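Local structure of N-acetylmuramoyl-L-alanine amidase (Mycobacteroides abscessus, 7AGL) at residues 102-107 with 177-182. The protein probably cleaves, with a bound zinc ion, the amide bond that joins N-acetylmuramic acid to L-alanine in peptidoglycan. Numbering follows the deposited sequence.
With ZN (zinc ion), chain B.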
ATOM      1  N   VAL A 102       6.595  -4.755  -5.313  1.00 20.01           N
ATOM      2  CA  VAL A 102       6.069  -3.408  -5.108  1.00 20.04           C
ATOM      3  C   VAL A 102       5.038  -3.468  -3.997  1.00 20.47           C
ATOM      4  O   VAL A 102       4.156  -4.327  -4.030  1.00 21.13           O
ATOM      5  CB  VAL A 102       5.406  -2.849  -6.381  1.00 19.42           C
ATOM      6  CG1 VAL A 102       4.865  -1.427  -6.102  1.00 20.46           C
ATOM      7  CG2 VAL A 102       6.390  -2.873  -7.537  1.00 19.86           C
ATOM      8  N   VAL A 103       5.120  -2.547  -3.033  1.00 18.91           N
ATOM      9  CA  VAL A 103       4.139  -2.492  -1.949  1.00 20.87           C
ATOM     10  C   VAL A 103       3.579  -1.089  -1.854  1.00 18.38           C
ATOM     11  O   VAL A 103       4.332  -0.129  -1.638  1.00 19.20           O
ATOM     12  CB  VAL A 103       4.730  -2.908  -0.598  1.00 22.48           C
ATOM     13  CG1 VAL A 103       3.679  -2.704   0.488  1.00 22.94           C
ATOM     14  CG2 VAL A 103       5.195  -4.363  -0.659  1.00 22.44           C
ATOM     15  N   SER A 104       2.261  -0.972  -1.991  1.00 18.20           N
ATOM     16  CA  SER A 104       1.559   0.287  -1.802  1.00 17.59           C
ATOM     17  C   SER A 104       0.958   0.278  -0.401  1.00 19.09           C
ATOM     18  O   SER A 104       0.386  -0.732   0.024  1.00 21.11           O
ATOM     19  CB  SER A 104       0.474   0.448  -2.877  1.00 19.70           C
ATOM     20  OG  SER A 104      -0.274   1.645  -2.723  1.00 21.48           O
ATOM     21  N   ILE A 105       1.105   1.390   0.317  1.00 17.68           N
ATOM     22  CA  ILE A 105       0.696   1.503   1.719  1.00 17.60           C
ATOM     23  C   ILE A 105      -0.435   2.522   1.824  1.00 17.54           C
ATOM     24  O   ILE A 105      -0.293   3.678   1.397  1.00 17.95           O
ATOM     25  CB  ILE A 105       1.871   1.889   2.631  1.00 16.29           C
ATOM     26  CG1 ILE A 105       2.924   0.774   2.655  1.00 20.84           C
ATOM     27  CG2 ILE A 105       1.365   2.224   4.050  1.00 19.18           C
ATOM     28  CD1 ILE A 105       2.422  -0.565   3.204  1.00 22.10           C
ATOM     29  N   HIS A 106      -1.553   2.086   2.407  1.00 19.00           N
ATOM     30  CA  HIS A 106      -2.751   2.894   2.570  1.00 19.24           C
ATOM     31  C   HIS A 106      -3.314   2.667   3.974  1.00 21.38           C
ATOM     32  O   HIS A 106      -2.889   1.765   4.703  1.00 19.93           O
ATOM     33  CB  HIS A 106      -3.801   2.533   1.499  1.00 19.10           C
ATOM     34  CG  HIS A 106      -3.507   3.094   0.136  1.00 20.03           C
ATOM     35  ND1 HIS A 106      -4.243   4.118  -0.416  1.00 24.02           N
ATOM     36  CD2 HIS A 106      -2.566   2.779  -0.787  1.00 20.61           C
ATOM     37  CE1 HIS A 106      -3.769   4.422  -1.610  1.00 20.74           C
ATOM     38  NE2 HIS A 106      -2.760   3.612  -1.866  1.00 20.25           N
ATOM     39  N   ALA A 107      -4.248   3.532   4.371  1.00 19.03           N
ATOM     40  CA  ALA A 107      -5.113   3.277   5.516  1.00 18.57           C
ATOM     41  C   ALA A 107      -6.534   3.677   5.142  1.00 20.97           C
ATOM     42  O   ALA A 107      -6.756   4.559   4.299  1.00 22.00           O
ATOM     43  CB  ALA A 107      -4.647   4.025   6.776  1.00 19.84           C
ATOM     44  N   LYS A 177       2.820  -7.073  -6.981  1.00 20.82           N
ATOM     45  CA  LYS A 177       2.455  -5.869  -6.248  1.00 20.79           C
ATOM     46  C   LYS A 177       1.269  -6.168  -5.345  1.00 21.44           C
ATOM     47  O   LYS A 177       0.365  -6.911  -5.722  1.00 22.18           O
ATOM     48  CB  LYS A 177       2.115  -4.714  -7.213  1.00 20.41           C
ATOM     49  CG  LYS A 177       1.665  -3.430  -6.486  1.00 18.48           C
ATOM     50  CD  LYS A 177       1.357  -2.304  -7.459  1.00 20.78           C
ATOM     51  CE  LYS A 177       0.968  -1.050  -6.703  1.00 18.79           C
ATOM     52  NZ  LYS A 177       0.849   0.131  -7.640  1.00 21.39           N
ATOM     53  N   VAL A 178       1.278  -5.581  -4.147  1.00 20.45           N
ATOM     54  CA  VAL A 178       0.119  -5.611  -3.269  1.00 21.04           C
ATOM     55  C   VAL A 178      -0.107  -4.206  -2.741  1.00 22.78           C
ATOM     56  O   VAL A 178       0.817  -3.382  -2.687  1.00 20.31           O
ATOM     57  CB  VAL A 178       0.283  -6.628  -2.102  1.00 21.36           C
ATOM     58  CG1 VAL A 178       0.380  -8.051  -2.647  1.00 23.29           C
ATOM     59  CG2 VAL A 178       1.502  -6.282  -1.241  1.00 19.34           C
ATOM     60  N   LEU A 179      -1.361  -3.918  -2.399  1.00 17.98           N
ATOM     61  CA  LEU A 179      -1.740  -2.658  -1.760  1.00 21.00           C
ATOM     62  C   LEU A 179      -2.254  -3.044  -0.387  1.00 21.64           C
ATOM     63  O   LEU A 179      -3.312  -3.681  -0.275  1.00 21.63           O
ATOM     64  CB  LEU A 179      -2.801  -1.904  -2.570  1.00 20.27           C
ATOM     65  CG  LEU A 179      -3.187  -0.487  -2.103  1.00 20.67           C
ATOM     66  CD1 LEU A 179      -3.928   0.248  -3.234  1.00 21.88           C
ATOM     67  CD2 LEU A 179      -4.038  -0.453  -0.817  1.00 23.52           C
ATOM     68  N   VAL A 180      -1.507  -2.668   0.652  1.00 17.97           N
ATOM     69  CA  VAL A 180      -1.858  -3.039   2.018  1.00 18.52           C
ATOM     70  C   VAL A 180      -2.584  -1.867   2.650  1.00 21.84           C
ATOM     71  O   VAL A 180      -1.997  -0.798   2.829  1.00 21.09           O
ATOM     72  CB  VAL A 180      -0.620  -3.422   2.843  1.00 19.60           C
ATOM     73  CG1 VAL A 180      -1.046  -3.885   4.238  1.00 20.41           C
ATOM     74  CG2 VAL A 180       0.163  -4.541   2.138  1.00 23.30           C
ATOM     75  N   GLU A 181      -3.857  -2.063   2.985  1.00 20.30           N
ATOM     76  CA  GLU A 181      -4.581  -1.165   3.877  1.00 20.99           C
ATOM     77  C   GLU A 181      -4.280  -1.634   5.304  1.00 22.16           C
ATOM     78  O   GLU A 181      -4.707  -2.718   5.714  1.00 20.82           O
ATOM     79  CB  GLU A 181      -6.076  -1.188   3.561  1.00 18.34           C
ATOM     80  CG  GLU A 181      -6.448  -0.566   2.193  1.00 20.85           C
ATOM     81  CD  GLU A 181      -6.656   0.924   2.268  1.00 22.42           C
ATOM     82  OE1 GLU A 181      -6.389   1.486   3.357  1.00 23.01           O
ATOM     83  OE2 GLU A 181      -7.085   1.531   1.247  1.00 23.25           O
ATOM     84  N   LEU A 182      -3.511  -0.838   6.057  1.00 21.51           N
ATOM     85  CA  LEU A 182      -2.978  -1.351   7.313  1.00 20.45           C
ATOM     86  C   LEU A 182      -4.008  -1.335   8.433  1.00 20.71           C
ATOM     87  O   LEU A 182      -3.865  -2.085   9.399  1.00 21.90           O
ATOM     88  CB  LEU A 182      -1.716  -0.568   7.723  1.00 22.49           C
ATOM     89  CG  LEU A 182      -0.471  -0.982   6.934  1.00 22.00           C
ATOM     90  CD1 LEU A 182       0.690   0.012   7.155  1.00 19.73           C
ATOM     91  CD2 LEU A 182      -0.037  -2.378   7.326  1.00 21.97           C
TER
HETATM   92 ZN    ZN B 301      -5.813   5.292   0.541  0.94 20.42          ZN
HETATM   93  O   HOH W   1      -7.184   3.991   1.612  1.00 21.00           O
HETATM   94  O   HOH W   2      -7.308   5.035  -1.112  1.00 24.93           O
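S104 pairs with V178 and V180 between two parallel neighbouring strands, 102-107 and 177-182. Its N donates to V178 O at 2.9 Å, with a nearly straight N-H...O angle of 177°. Its O accepts from V180 N at 2.8 Å. Three more such bonds run from V178 to V102, H106 to V180 and L182 to H106.

The face bearing V103, I105, V178 and V180 is buried, apolar and covered by helices. I105 CD1 packs beside V180 CB at 4.2 Å. I105 CG2 also meets L182 CD1 at 3.9 Å. The other face is mixed, and its H106 end leads to the zinc. The extended chain of K177 passes obliquely across V102, with K177 CG 3.8 Å from V102 CB. K177 CE reaches S104 CB; its NZ forms a salt bridge with E94. L179 CG and both its methyls lie against the H106 ring, with CD2 of L179 3.6 Å from CD2 of H106. H106 ND1 binds zinc at 2.2 Å. H16, E51 and two waters complete the site. The E181 chain bends at chi2 (-87°), which brings OE2 near H106 CB. One of the two zinc-bound waters donates to A107 O at 2.8 Å and, at a short distance, to E181 OE2. This partly exposed, hydrated end, at H106, L179 and E181, is consistent with a zinc amidase active site at the strand ends.

Both strands are central in the mixed sheet, between strands 9-14 and 118-122. Helices 51-68, 132-147 and 197-215 cover the apolar face, through I105, V180 and V103 respectively.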